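Local atomic coordinates of PD-1 Binding Miniprotein GR918.2 (Synthetic construct, PDB entry 6V67), a protein that probably binds the immune receptor PD-1, as a small disulfide-rich protein designed computationally from scratch. Residues T28-E31 with G36-V39; V6-T9 with D14-Y17. One frame throughout, in Å; residues are numbered along the deposited sequence. Where two conformers were deposited one is given.

Contact 1: residues T28-E31 with G36-V39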
loop_
_atom_site.group_PDB
_atom_site.type_symbol
_atom_site.label_atom_id
_atom_site.label_comp_id
_atom_site.label_asym_id
_atom_site.label_seq_id
_atom_site.Cartn_x
_atom_site.Cartn_y
_atom_site.Cartn_z
ATOM N N THR A 28 1.417 3.149 5.422
ATOM C CA THR A 28 1.457 3.163 6.883
ATOM C C THR A 28 0.398 2.232 7.453
ATOM O O THR A 28 0.663 1.460 8.385
ATOM C CB THR A 28 1.254 4.587 7.398
ATOM O OG1 THR A 28 2.305 5.411 6.895
ATOM C CG2 THR A 28 1.283 4.644 8.926
ATOM N N GLU A 29 -0.819 2.304 6.908
ATOM C CA GLU A 29 -1.887 1.410 7.341
ATOM C C GLU A 29 -1.537 -0.036 7.040
ATOM O O GLU A 29 -1.779 -0.923 7.862
ATOM C CB GLU A 29 -3.190 1.774 6.636
ATOM C CG GLU A 29 -3.770 3.095 7.046
ATOM N N CYS A 30 -0.968 -0.287 5.861
ATOM C CA CYS A 30 -0.548 -1.634 5.505
ATOM C C CYS A 30 0.412 -2.182 6.544
ATOM O O CYS A 30 0.272 -3.323 6.993
ATOM C CB CYS A 30 0.074 -1.605 4.111
ATOM S SG CYS A 30 0.678 -3.177 3.491
ATOM N N GLU A 31 1.383 -1.367 6.953
ATOM C CA GLU A 31 2.403 -1.822 7.891
ATOM C C GLU A 31 1.821 -2.063 9.281
ATOM O O GLU A 31 2.196 -3.022 9.960
ATOM C CB GLU A 31 3.561 -0.819 7.905
ATOM C CG GLU A 31 4.260 -0.714 6.526
ATOM C CD GLU A 31 5.157 0.521 6.354
ATOM O OE1 GLU A 31 4.990 1.531 7.077
ATOM O OE2 GLU A 31 6.022 0.487 5.455
ATOM N N GLY A 36 3.958 -8.278 7.596
ATOM C CA GLY A 36 4.636 -9.088 6.611
ATOM C C GLY A 36 4.273 -8.801 5.171
ATOM O O GLY A 36 4.672 -9.567 4.288
ATOM N N ALA A 37 3.537 -7.730 4.898
ATOM C CA ALA A 37 3.013 -7.511 3.556
ATOM C C ALA A 37 4.123 -7.257 2.550
ATOM O O ALA A 37 5.170 -6.697 2.879
ATOM C CB ALA A 37 2.098 -6.294 3.548
ATOM N N GLU A 38 3.855 -7.616 1.298
ATOM C CA GLU A 38 4.654 -7.127 0.185
ATOM C C GLU A 38 4.056 -5.797 -0.256
ATOM O O GLU A 38 2.833 -5.630 -0.291
ATOM C CB GLU A 38 4.670 -8.131 -0.970
ATOM C CG GLU A 38 5.260 -9.490 -0.611
ATOM C CD GLU A 38 6.762 -9.483 -0.397
ATOM O OE1 GLU A 38 7.476 -8.605 -0.937
ATOM O OE2 GLU A 38 7.240 -10.382 0.322
ATOM N N VAL A 39 4.923 -4.825 -0.530
ATOM C CA VAL A 39 4.473 -3.460 -0.743
ATOM C C VAL A 39 5.135 -2.856 -1.970
ATOM O O VAL A 39 6.204 -3.282 -2.412
ATOM C CB VAL A 39 4.715 -2.558 0.483
ATOM C CG1 VAL A 39 3.981 -3.103 1.693
ATOM C CG2 VAL A 39 6.198 -2.405 0.776
#
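Helix 20-33 packs here against the loop residue Ala37 and the start of strand 38-42, in a small designed fold with one helix and a three-stranded antiparallel sheet. Cys30 of the helix meets Ala37 and Val39, and its SG is the atom that makes both contacts. Ala37 CB lies 3.4 Å from Cys30 SG. Val39 CG1 is a little further away, at 3.8 Å from Cys30 SG. The two methyls are themselves close, with Ala37 CB 4.1 Å from Val39 CG1, so the sulfur rests against a pair of methyls.

The backbones stay well apart. The CA of Cys30 is 7.1 Å from the CA of Ala37, and the sulfur bridges this gap. Cys30 SG is anti to the backbone N (chi1 179°), which carries it outward from the helix to the strand. On Val39, CG1 is anti to the carbonyl carbon and is the branch that touches. CG2 is turned away, 6.2 Å from Cys30 SG. Glu38, between Ala37 and Val39, points its CB away from the helix, in keeping with the alternation of an extended chain.

Cys30 SG is also bonded to Cys7 SG of strand 3-9. Ala37 touches Cys7 and Thr9 of that strand, so it packs beside the disulfide. The carbonyl O of Cys30 takes a weak hydrogen bond from Asn34 ND2.

The contact across the two segments is wholly apolar. The covalent bond to Cys7 fixes the sulfur, and the methyls of Ala37 and Val39 cover it by van der Waals contact.

Contact 2: residues V6-T9 with D14-Y17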
loop_
_atom_site.group_PDB
_atom_site.type_symbol
_atom_site.label_atom_id
_atom_site.label_comp_id
_atom_site.label_asym_id
_atom_site.label_seq_id
_atom_site.Cartn_x
_atom_site.Cartn_y
_atom_site.Cartn_z
ATOM N N VAL A 6 0.635 -0.579 -3.277
ATOM C CA VAL A 6 0.252 -1.983 -3.199
ATOM C C VAL A 6 0.516 -2.505 -1.797
ATOM O O VAL A 6 1.551 -2.205 -1.195
ATOM C CB VAL A 6 1.094 -2.811 -4.198
ATOM C CG1 VAL A 6 0.713 -4.277 -4.178
ATOM C CG2 VAL A 6 0.991 -2.287 -5.607
ATOM N N CYS A 7 -0.388 -3.355 -1.313
ATOM C CA CYS A 7 -0.261 -4.054 -0.034
ATOM C C CYS A 7 -0.770 -5.478 -0.255
ATOM O O CYS A 7 -1.984 -5.692 -0.318
ATOM C CB CYS A 7 -1.080 -3.346 1.040
ATOM S SG CYS A 7 -0.992 -4.057 2.705
ATOM N N ILE A 8 0.145 -6.440 -0.370
ATOM C CA ILE A 8 -0.194 -7.836 -0.657
ATOM C C ILE A 8 -0.041 -8.636 0.620
ATOM O O ILE A 8 1.047 -8.676 1.199
ATOM C CB ILE A 8 0.722 -8.432 -1.737
ATOM C CG1 ILE A 8 0.718 -7.607 -3.020
ATOM C CG2 ILE A 8 0.380 -9.898 -2.005
ATOM C CD1 ILE A 8 -0.607 -7.365 -3.595
ATOM N N THR A 9 -1.105 -9.330 1.026
ATOM C CA THR A 9 -1.064 -10.250 2.162
ATOM C C THR A 9 -1.615 -11.587 1.697
ATOM O O THR A 9 -2.825 -11.851 1.736
ATOM C CB THR A 9 -1.824 -9.733 3.350
ATOM O OG1 THR A 9 -3.143 -9.411 2.946
ATOM C CG2 THR A 9 -1.170 -8.526 3.897
ATOM N N ASP A 14 -4.335 -5.703 -2.117
ATOM C CA ASP A 14 -4.911 -4.370 -2.042
ATOM C C ASP A 14 -4.082 -3.383 -2.850
ATOM O O ASP A 14 -2.846 -3.413 -2.813
ATOM C CB ASP A 14 -4.976 -3.868 -0.596
ATOM C CG ASP A 14 -6.100 -4.493 0.216
ATOM O OD1 ASP A 14 -6.790 -5.407 -0.288
ATOM O OD2 ASP A 14 -6.278 -4.067 1.383
ATOM N N TYR A 15 -4.764 -2.461 -3.517
ATOM C CA TYR A 15 -4.144 -1.459 -4.370
ATOM C C TYR A 15 -4.814 -0.117 -4.136
ATOM O O TYR A 15 -6.000 -0.044 -3.798
ATOM C CB TYR A 15 -4.300 -1.825 -5.865
ATOM C CG TYR A 15 -3.784 -3.200 -6.156
ATOM C CD1 TYR A 15 -4.619 -4.302 -6.087
ATOM C CD2 TYR A 15 -2.456 -3.418 -6.463
ATOM C CE1 TYR A 15 -4.151 -5.562 -6.294
ATOM C CE2 TYR A 15 -1.979 -4.687 -6.684
ATOM C CZ TYR A 15 -2.837 -5.759 -6.617
ATOM O OH TYR A 15 -2.408 -7.046 -6.829
ATOM N N ARG A 16 -4.051 0.948 -4.363
ATOM C CA ARG A 16 -4.569 2.299 -4.322
ATOM C C ARG A 16 -3.919 3.126 -5.418
ATOM O O ARG A 16 -2.708 3.055 -5.652
ATOM C CB ARG A 16 -4.345 2.976 -2.955
ATOM C CG ARG A 16 -4.638 4.474 -2.932
ATOM C CD ARG A 16 -4.575 5.073 -1.534
ATOM N NE ARG A 16 -5.662 4.536 -0.733
ATOM C CZ ARG A 16 -5.800 4.667 0.578
ATOM N NH1 ARG A 16 -4.918 5.345 1.300
ATOM N NH2 ARG A 16 -6.841 4.102 1.169
ATOM N N TYR A 17 -4.747 3.928 -6.084
ATOM C CA TYR A 17 -4.315 5.007 -6.961
ATOM C C TYR A 17 -4.739 6.300 -6.283
ATOM O O TYR A 17 -5.912 6.483 -5.973
ATOM C CB TYR A 17 -4.952 4.885 -8.347
ATOM C CG TYR A 17 -4.663 3.562 -9.003
ATOM C CD1 TYR A 17 -5.245 2.399 -8.535
ATOM C CD2 TYR A 17 -3.781 3.470 -10.066
ATOM C CE1 TYR A 17 -4.964 1.196 -9.113
ATOM C CE2 TYR A 17 -3.505 2.256 -10.660
ATOM C CZ TYR A 17 -4.108 1.119 -10.185
ATOM O OH TYR A 17 -3.840 -0.113 -10.759
#
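The ring of Tyr15 is the flat group of this contact, and Val6 and Ile8 both approach it obliquely, neither squarely over a face nor squarely at an edge. Val6 lies alongside Tyr15, and the two side chains point the same way. Its CG1 is 3.7 Å from Tyr15 CE2, and its CG2 is 3.7 Å from Tyr15 CD2. The two branches therefore share one flank of the ring. Ile8 comes in across the phenol end, with CD1 3.7 Å from Tyr15 OH. Tyr15 CG is anti to the carbonyl carbon (chi1 -54°), and this swings the ring over towards strand 3-9. With an alanine in place of Val6, both touching branches are lost, and the CD2-CE2 side of the ring would probably lose apolar support and be freer to turn.

Val6 and Tyr15 form an antiparallel non-hydrogen-bonded pair. Cys7 and Asp14 form the hydrogen-bonded pair next to it. Cys7 N gives a fairly straight bond (166°) to Asp14 O at 2.9 Å. Asp14 N returns one to Cys7 O at 3.0 Å. Val6 CA adds a CA-H...O contact to Asp14 O at 3.4 Å, so this oxygen takes one N-H hydrogen bond and a weaker CA-H contact.

The segments belong to the hairpin of strands 3-9 and 12-18. Cys7 and Asp14 face helix 20-33, where both touch Phe26. Val6 and Tyr15 lie on the other face of the sheet, and Tyr15 also touches Phe4. Strand 38-42 flanks strand 3-9 on its other side, where a backbone hydrogen bond pairs Val6 with Glu40.

Strand 3-9, one half of contact 2, is where contact 1 reaches it, and the centres of the two contacts are about 8 Å apart. The disulfide joins them directly, with Cys30 SG of contact 1 bonded at 2.0 Å to Cys7 SG of contact 2. A probable backbone hydrogen bond from Ile8 N to Glu38 O, 2.8 Å, links them within the sheet. Packing adds to this, with Val39 CB 3.6 Å from Val6 O. Contact 2 closes the hairpin first along the chain. Contact 1 follows and sets helix 20-33 against the strand on the opposite side of strand 3-9 from the hairpin partner 12-18.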